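Local coordinates for protein putative O-methyltransferase (Klebsiella pneumoniae subsp. pneumoniae, PDB 3TFW) that probably transfers a methyl group from S-adenosylmethionine to an oxygen atom of an acceptor that remains unidentified, at residues 53-56 with 57-60; 106-110 with 111-115; 188-191 with 192-196. All blocks are in the same frame, centred on the assembly; numbering follows the deposited sequence.

Interaction 1 (53-56 with 57-60)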
loop_
_atom_site.group_PDB
_atom_site.type_symbol
_atom_site.label_atom_id
_atom_site.label_comp_id
_atom_site.label_asym_id
_atom_site.label_seq_id
_atom_site.Cartn_x
_atom_site.Cartn_y
_atom_site.Cartn_z
ATOM N N GLN A 53 -0.420 8.640 6.379
ATOM C CA GLN A 53 -1.427 7.783 6.993
ATOM C C GLN A 53 -1.219 6.323 6.587
ATOM O O GLN A 53 -1.422 5.414 7.390
ATOM C CB GLN A 53 -2.849 8.279 6.640
ATOM C CG GLN A 53 -3.984 7.543 7.333
ATOM C CD GLN A 53 -3.937 7.623 8.832
ATOM O OE1 GLN A 53 -3.275 6.817 9.504
ATOM N NE2 GLN A 53 -4.683 8.567 9.381
ATOM N N PHE A 54 -0.819 6.114 5.337
ATOM C CA PHE A 54 -0.466 4.778 4.839
ATOM C C PHE A 54 0.675 4.162 5.679
ATOM O O PHE A 54 0.561 3.026 6.148
ATOM C CB PHE A 54 -0.088 4.862 3.351
ATOM C CG PHE A 54 0.340 3.545 2.750
ATOM C CD1 PHE A 54 -0.572 2.514 2.562
ATOM C CD2 PHE A 54 1.663 3.343 2.366
ATOM C CE1 PHE A 54 -0.165 1.289 1.996
ATOM C CE2 PHE A 54 2.073 2.128 1.802
ATOM C CZ PHE A 54 1.159 1.106 1.621
ATOM N N LEU A 55 1.742 4.928 5.901
ATOM C CA LEU A 55 2.852 4.469 6.749
ATOM C C LEU A 55 2.383 4.136 8.157
ATOM O O LEU A 55 2.814 3.146 8.736
ATOM C CB LEU A 55 4.010 5.487 6.795
ATOM C CG LEU A 55 4.753 5.792 5.486
ATOM C CD1 LEU A 55 5.761 6.922 5.679
ATOM C CD2 LEU A 55 5.433 4.543 4.913
ATOM N N ALA A 56 1.495 4.973 8.700
ATOM C CA ALA A 56 0.940 4.738 10.021
ATOM C C ALA A 56 0.176 3.423 10.028
ATOM O O ALA A 56 0.311 2.644 10.963
ATOM C CB ALA A 56 0.036 5.918 10.467
ATOM N N LEU A 57 -0.582 3.147 8.968
ATOM C CA LEU A 57 -1.307 1.865 8.893
ATOM C C LEU A 57 -0.366 0.669 8.784
ATOM O O LEU A 57 -0.628 -0.368 9.365
ATOM C CB LEU A 57 -2.372 1.858 7.781
ATOM C CG LEU A 57 -3.533 2.844 8.002
ATOM C CD1 LEU A 57 -4.676 2.587 7.035
ATOM C CD2 LEU A 57 -4.040 2.804 9.442
ATOM N N LEU A 58 0.752 0.840 8.085
ATOM C CA LEU A 58 1.792 -0.194 8.045
ATOM C C LEU A 58 2.377 -0.514 9.427
ATOM O O LEU A 58 2.662 -1.679 9.735
ATOM C CB LEU A 58 2.898 0.183 7.055
ATOM C CG LEU A 58 2.432 0.279 5.603
ATOM C CD1 LEU A 58 3.609 0.589 4.707
ATOM C CD2 LEU A 58 1.750 -1.022 5.155
ATOM N N VAL A 59 2.535 0.504 10.268
ATOM C CA VAL A 59 2.957 0.275 11.655
ATOM C C VAL A 59 1.922 -0.583 12.395
ATOM O O VAL A 59 2.276 -1.556 13.058
ATOM C CB VAL A 59 3.219 1.606 12.416
ATOM C CG1 VAL A 59 3.653 1.333 13.847
ATOM C CG2 VAL A 59 4.286 2.428 11.691
ATOM N N ARG A 60 0.647 -0.235 12.259
ATOM C CA ARG A 60 -0.423 -1.025 12.874
ATOM C C ARG A 60 -0.470 -2.460 12.364
ATOM O O ARG A 60 -0.666 -3.386 13.152
ATOM C CB ARG A 60 -1.787 -0.369 12.665
ATOM C CG ARG A 60 -1.930 0.954 13.359
ATOM C CD ARG A 60 -3.370 1.389 13.357
ATOM N NE ARG A 60 -3.455 2.787 13.749
ATOM C CZ ARG A 60 -4.587 3.458 13.913
ATOM N NH1 ARG A 60 -5.754 2.859 13.722
ATOM N NH2 ARG A 60 -4.544 4.733 14.272
#
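Phe-54 lays one face of its ring against the branched end of Leu-58, one helical turn on. Leu-58 CG sits 4.2 Å above the plane of the Phe-54 ring, displaced toward the rim. The two side chains come closest at Leu-58 CD1 and Phe-54 CE2, 3.6 Å apart. Phe-54 CG is anti to the backbone N (chi1 178°), which swings the ring past its own carbonyl carbon and on toward Leu-58. Leu-55 adds a looser apolar touch on the same leucine, with CD2 4.4 Å from Leu-58 CD1. Gln-53 bends at chi2 (60°), and its OE1 comes to 4.1 Å from Leu-57 CD2. This is van der Waals contact.

These contacts span three or four residues inside helix 49-62, which packs on the central sheet of a Rossmann-like class I methyltransferase fold. The backbone gives four successive helical hydrogen bonds, from Leu-57 N to Gln-53 O (2.9 Å) through Arg-60 N to Ala-56 O (3.2 Å). Leu-55 and Leu-58 both reach Ile-167 of strand 165-169. The Phe-54 ring also meets that of Phe-219, with Leu-221 of the second subunit packed against it. Arg-60 makes its salt bridge with Glu-84 and a cation-pi contact with Trp-223 of the second subunit.

Interaction 2 (106-110 with 111-115); sequences ENLQL and AGVDQ
Leu-108 and Val-113 make the apolar part of this contact. Leu-108 CD2 meets Val-113 CG2 at 3.8 Å, and the two side chains cross at about a right angle. Both turn toward helix 76-82, where Leu-108 touches Thr-78 and Val-113 rests on Ile-79 and Ala-82. Ala-111 CB lies 3.4 Å from Asn-107 O and reaches Ile-79 as well.

Among the backbone bonds, Ala-111 N to Asn-107 O (3.0 Å) is an ordinary helical one. The next two form the Schellman motif that ends helix 98-110. Val-113 N reaches back to Leu-108 O over 3.1 Å, nearly in line with the carbonyl (C=O...N 161°). Gly-112 N bonds to Gln-109 O from above the carbonyl plane, not on a lone pair. Gly-112 has a positive phi of 72°, a conformation that favours glycine, and there the chain leaves the helix.

Of the polar side chains, Asp-114 touches the helix end. It holds CG between its backbone N and carbonyl carbon (chi1 56°), which folds the carboxylate back over the helix end. Its OD1 lies 3.6 Å from Gln-109 CA, and its OD2 is 4.0 Å from Gln-109 CG. Asn-107 points away from the turn and bonds to Gly-74 O and to Asn-36 of helix 28-39.

The chemistry implies a helix end closed by main-chain bonds and sealed on its inner side by Leu-108 and Val-113. The negative Asp-114 sits near the C-terminal carbonyls, a placement that is probably somewhat unfavourable, eased by the exposure of Asp-114.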
loop_
_atom_site.group_PDB
_atom_site.type_symbol
_atom_site.label_atom_id
_atom_site.label_comp_id
_atom_site.label_asym_id
_atom_site.label_seq_id
_atom_site.Cartn_x
_atom_site.Cartn_y
_atom_site.Cartn_z
ATOM N N GLU A 106 13.390 19.455 17.043
ATOM C CA GLU A 106 12.335 20.362 17.476
ATOM C C GLU A 106 10.936 19.833 17.159
ATOM O O GLU A 106 10.030 19.955 17.981
ATOM C CB GLU A 106 12.562 21.751 16.888
ATOM C CG GLU A 106 13.784 22.429 17.495
ATOM C CD GLU A 106 14.209 23.704 16.785
ATOM O OE1 GLU A 106 13.576 24.082 15.768
ATOM O OE2 GLU A 106 15.191 24.331 17.251
ATOM N N ASN A 107 10.763 19.237 15.979
ATOM C CA ASN A 107 9.468 18.689 15.579
ATOM C C ASN A 107 9.067 17.443 16.368
ATOM O O ASN A 107 7.887 17.250 16.671
ATOM C CB ASN A 107 9.449 18.382 14.075
ATOM C CG ASN A 107 9.417 19.630 13.222
ATOM O OD1 ASN A 107 8.971 20.692 13.666
ATOM N ND2 ASN A 107 9.886 19.514 11.984
ATOM N N LEU A 108 10.054 16.605 16.686
ATOM C CA LEU A 108 9.842 15.419 17.511
ATOM C C LEU A 108 9.329 15.814 18.896
ATOM O O LEU A 108 8.417 15.184 19.427
ATOM C CB LEU A 108 11.129 14.574 17.615
ATOM C CG LEU A 108 11.620 13.941 16.297
ATOM C CD1 LEU A 108 12.991 13.287 16.446
ATOM C CD2 LEU A 108 10.602 12.959 15.699
ATOM N N GLN A 109 9.910 16.867 19.461
ATOM C CA GLN A 109 9.528 17.337 20.785
ATOM C C GLN A 109 8.126 17.933 20.742
ATOM O O GLN A 109 7.278 17.602 21.577
ATOM C CB GLN A 109 10.552 18.357 21.301
ATOM C CG GLN A 109 10.401 18.704 22.785
ATOM C CD GLN A 109 11.163 19.962 23.183
ATOM O OE1 GLN A 109 12.312 20.176 22.777
ATOM N NE2 GLN A 109 10.524 20.800 23.990
ATOM N N LEU A 110 7.885 18.792 19.755
ATOM C CA LEU A 110 6.587 19.425 19.540
ATOM C C LEU A 110 5.458 18.393 19.433
ATOM O O LEU A 110 4.376 18.572 20.010
ATOM C CB LEU A 110 6.658 20.313 18.284
ATOM C CG LEU A 110 5.408 20.742 17.508
ATOM C CD1 LEU A 110 4.436 21.548 18.357
ATOM C CD2 LEU A 110 5.836 21.541 16.291
ATOM N N ALA A 111 5.732 17.301 18.717
ATOM C CA ALA A 111 4.748 16.256 18.483
ATOM C C ALA A 111 4.627 15.251 19.624
ATOM O O ALA A 111 3.776 14.367 19.573
ATOM C CB ALA A 111 5.048 15.531 17.162
ATOM N N GLY A 112 5.495 15.358 20.627
ATOM C CA GLY A 112 5.429 14.489 21.805
ATOM C C GLY A 112 5.860 13.044 21.579
ATOM O O GLY A 112 5.394 12.136 22.268
ATOM N N VAL A 113 6.757 12.834 20.621
ATOM C CA VAL A 113 7.245 11.491 20.288
ATOM C C VAL A 113 8.732 11.339 20.579
ATOM O O VAL A 113 9.350 10.334 20.222
ATOM C CB VAL A 113 6.980 11.126 18.804
ATOM C CG1 VAL A 113 5.487 10.989 18.548
ATOM C CG2 VAL A 113 7.614 12.156 17.854
ATOM N N ASP A 114 9.307 12.324 21.255
ATOM C CA ASP A 114 10.748 12.348 21.419
ATOM C C ASP A 114 11.294 11.323 22.415
ATOM O O ASP A 114 12.494 11.098 22.459
ATOM C CB ASP A 114 11.254 13.768 21.696
ATOM C CG ASP A 114 10.587 14.415 22.889
ATOM O OD1 ASP A 114 9.331 14.454 22.960
ATOM O OD2 ASP A 114 11.344 14.917 23.750
ATOM N N GLN A 115 10.410 10.697 23.193
ATOM C CA GLN A 115 10.799 9.594 24.075
ATOM C C GLN A 115 10.884 8.259 23.317
ATOM O O GLN A 115 11.730 7.422 23.630
ATOM C CB GLN A 115 9.862 9.488 25.296
ATOM C CG GLN A 115 10.237 8.376 26.283
ATOM C CD GLN A 115 9.475 8.436 27.609
ATOM O OE1 GLN A 115 8.270 8.731 27.647
ATOM N NE2 GLN A 115 10.177 8.134 28.702
#

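Interaction 3 (188-191 with 192-196)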
loop_
_atom_site.group_PDB
_atom_site.type_symbol
_atom_site.label_atom_id
_atom_site.label_comp_id
_atom_site.label_asym_id
_atom_site.label_seq_id
_atom_site.Cartn_x
_atom_site.Cartn_y
_atom_site.Cartn_z
ATOM N N GLN A 188 21.210 5.068 -10.841
ATOM C CA GLN A 188 22.029 3.863 -10.735
ATOM C C GLN A 188 21.754 3.125 -9.412
ATOM O O GLN A 188 21.563 1.906 -9.404
ATOM C CB GLN A 188 23.515 4.209 -10.851
ATOM C CG GLN A 188 23.958 4.689 -12.238
ATOM C CD GLN A 188 25.315 5.381 -12.208
ATOM O OE1 GLN A 188 26.107 5.190 -11.277
ATOM N NE2 GLN A 188 25.586 6.198 -13.225
ATOM N N GLY A 189 21.731 3.875 -8.311
ATOM C CA GLY A 189 21.485 3.310 -6.976
ATOM C C GLY A 189 20.119 2.654 -6.842
ATOM O O GLY A 189 19.995 1.555 -6.280
ATOM N N VAL A 190 19.092 3.334 -7.343
ATOM C CA VAL A 190 17.722 2.811 -7.320
ATOM C C VAL A 190 17.588 1.529 -8.161
ATOM O O VAL A 190 16.907 0.568 -7.749
ATOM C CB VAL A 190 16.692 3.898 -7.740
ATOM C CG1 VAL A 190 15.326 3.294 -8.017
ATOM C CG2 VAL A 190 16.550 4.956 -6.639
ATOM N N ARG A 191 18.242 1.497 -9.325
ATOM C CA ARG A 191 18.189 0.307 -10.196
ATOM C C ARG A 191 18.899 -0.884 -9.572
ATOM O O ARG A 191 18.380 -2.005 -9.612
ATOM C CB ARG A 191 18.748 0.605 -11.600
ATOM C CG ARG A 191 17.903 1.575 -12.397
ATOM C CD ARG A 191 18.530 1.885 -13.774
ATOM N NE ARG A 191 18.872 0.667 -14.505
ATOM C CZ ARG A 191 18.040 -0.010 -15.295
ATOM N NH1 ARG A 191 16.793 0.399 -15.484
ATOM N NH2 ARG A 191 18.464 -1.111 -15.895
ATOM N N GLN A 192 20.058 -0.629 -8.963
ATOM C CA GLN A 192 20.801 -1.643 -8.214
ATOM C C GLN A 192 19.954 -2.202 -7.064
ATOM O O GLN A 192 19.931 -3.409 -6.837
ATOM C CB GLN A 192 22.060 -1.038 -7.600
ATOM C CG GLN A 192 23.330 -1.085 -8.415
ATOM C CD GLN A 192 24.515 -0.738 -7.543
ATOM O OE1 GLN A 192 24.780 0.436 -7.275
ATOM N NE2 GLN A 192 25.205 -1.762 -7.050
ATOM N N PHE A 193 19.311 -1.294 -6.332
ATOM C CA PHE A 193 18.381 -1.585 -5.227
ATOM C C PHE A 193 17.220 -2.500 -5.645
ATOM O O PHE A 193 16.987 -3.547 -5.030
ATOM C CB PHE A 193 17.864 -0.238 -4.710
ATOM C CG PHE A 193 16.839 -0.322 -3.618
ATOM C CD1 PHE A 193 17.214 -0.600 -2.308
ATOM C CD2 PHE A 193 15.502 -0.044 -3.890
ATOM C CE1 PHE A 193 16.258 -0.640 -1.282
ATOM C CE2 PHE A 193 14.542 -0.071 -2.872
ATOM C CZ PHE A 193 14.930 -0.373 -1.562
ATOM N N ILE A 194 16.499 -2.101 -6.692
ATOM C CA ILE A 194 15.383 -2.890 -7.217
ATOM C C ILE A 194 15.846 -4.273 -7.701
ATOM O O ILE A 194 15.240 -5.296 -7.367
ATOM C CB ILE A 194 14.610 -2.112 -8.320
ATOM C CG1 ILE A 194 13.796 -0.983 -7.681
ATOM C CG2 ILE A 194 13.686 -3.047 -9.110
ATOM C CD1 ILE A 194 13.456 0.162 -8.626
ATOM N N GLU A 195 16.944 -4.304 -8.449
ATOM C CA GLU A 195 17.484 -5.563 -8.959
ATOM C C GLU A 195 17.975 -6.502 -7.849
ATOM O O GLU A 195 17.725 -7.703 -7.904
ATOM C CB GLU A 195 18.565 -5.292 -10.006
ATOM C CG GLU A 195 17.940 -4.875 -11.349
ATOM C CD GLU A 195 18.897 -4.155 -12.283
ATOM O OE1 GLU A 195 20.122 -4.127 -12.007
ATOM O OE2 GLU A 195 18.408 -3.606 -13.296
HETATM N N MSE A 196 18.653 -5.941 -6.847
HETATM C CA MSE A 196 19.084 -6.680 -5.661
HETATM C C MSE A 196 17.863 -7.280 -4.965
HETATM O O MSE A 196 17.864 -8.455 -4.584
HETATM C CB MSE A 196 19.828 -5.727 -4.712
HETATM C CG MSE A 196 20.389 -6.358 -3.454
HETATM SE SE MSE A 196 21.200 -5.031 -2.232
HETATM C CE MSE A 196 21.224 -6.139 -0.634
#
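Residues 188-196 run as regular alpha-helix, with four successive i to i+4 hydrogen bonds from Gln-192 N to Gln-188 O through Glu-195 N to Arg-191 O, all 2.9 to 3.0 Å long.

On the buried side Val-190 and Ile-194 lie side by side and point the same way. Val-190 CG1 meets Ile-194 CD1 at 3.7 Å. Ile-194 CG1 stands anti to the carbonyl carbon (chi1 -72°), which brings its CD1 back along the helix, 3.6 Å from Val-190 O. Phe-193 starts close to the preceding turn, with CB 3.2 Å from Gly-189 O. Its ring then leads away to Asn-149 and Leu-153 of helix 149-158. Val-190 O lies near the plane of that ring, at its edge. Ile-194 also packs on Ala-22 of the second subunit.

On the side facing Tyr-18 of the second subunit, Arg-191 and Glu-195 run alongside each other. They form a long salt bridge, with Arg-191 NH2 3.6 Å from Glu-195 OE2. The guanidinium and carboxylate planes stand 89° apart. The oxygen is well out of the guanidinium plane, and no N-H points at it. Arg-191 bends at chi3 (51°), and its NH1 hydrogen-bonds to Val-177 O. Glu-195 OE2 has a weak hydrogen bond with Tyr-18 OH of the second subunit, whose side chain also packs on Arg-191.

The pairing of Arg-191 with Glu-195 therefore probably rests on charge attraction alone and is likely weak. A directed bond of the guanidinium goes to Val-177 O, which probably does more to fix its position. The same pair carries charge to the subunit interface, where Tyr-18 of the partner meets it.

How the interactions relate
From the N terminus the three contacts come in series, and none nests or crosses. Each joins adjoining segments, so no long loop is closed. Interaction 1 is one stretch of helix 49-62, just before strand 66-70, and ties that helix to the sheet and the second subunit. Interaction 2 ends helix 98-110 and turns the chain toward edge strand 117-121, beside helices 28-39 and 76-82. Interaction 3 lies in helix 185-199, ahead of the antiparallel strands 203-211 and 217-224, and packs on helix 149-158 and the loops holding Val-171 and Val-177. Interactions 2 and 3 are on opposite sides of the chain's centre, their centres about 34 Å apart. Interactions 1 and 3 both touch the second subunit.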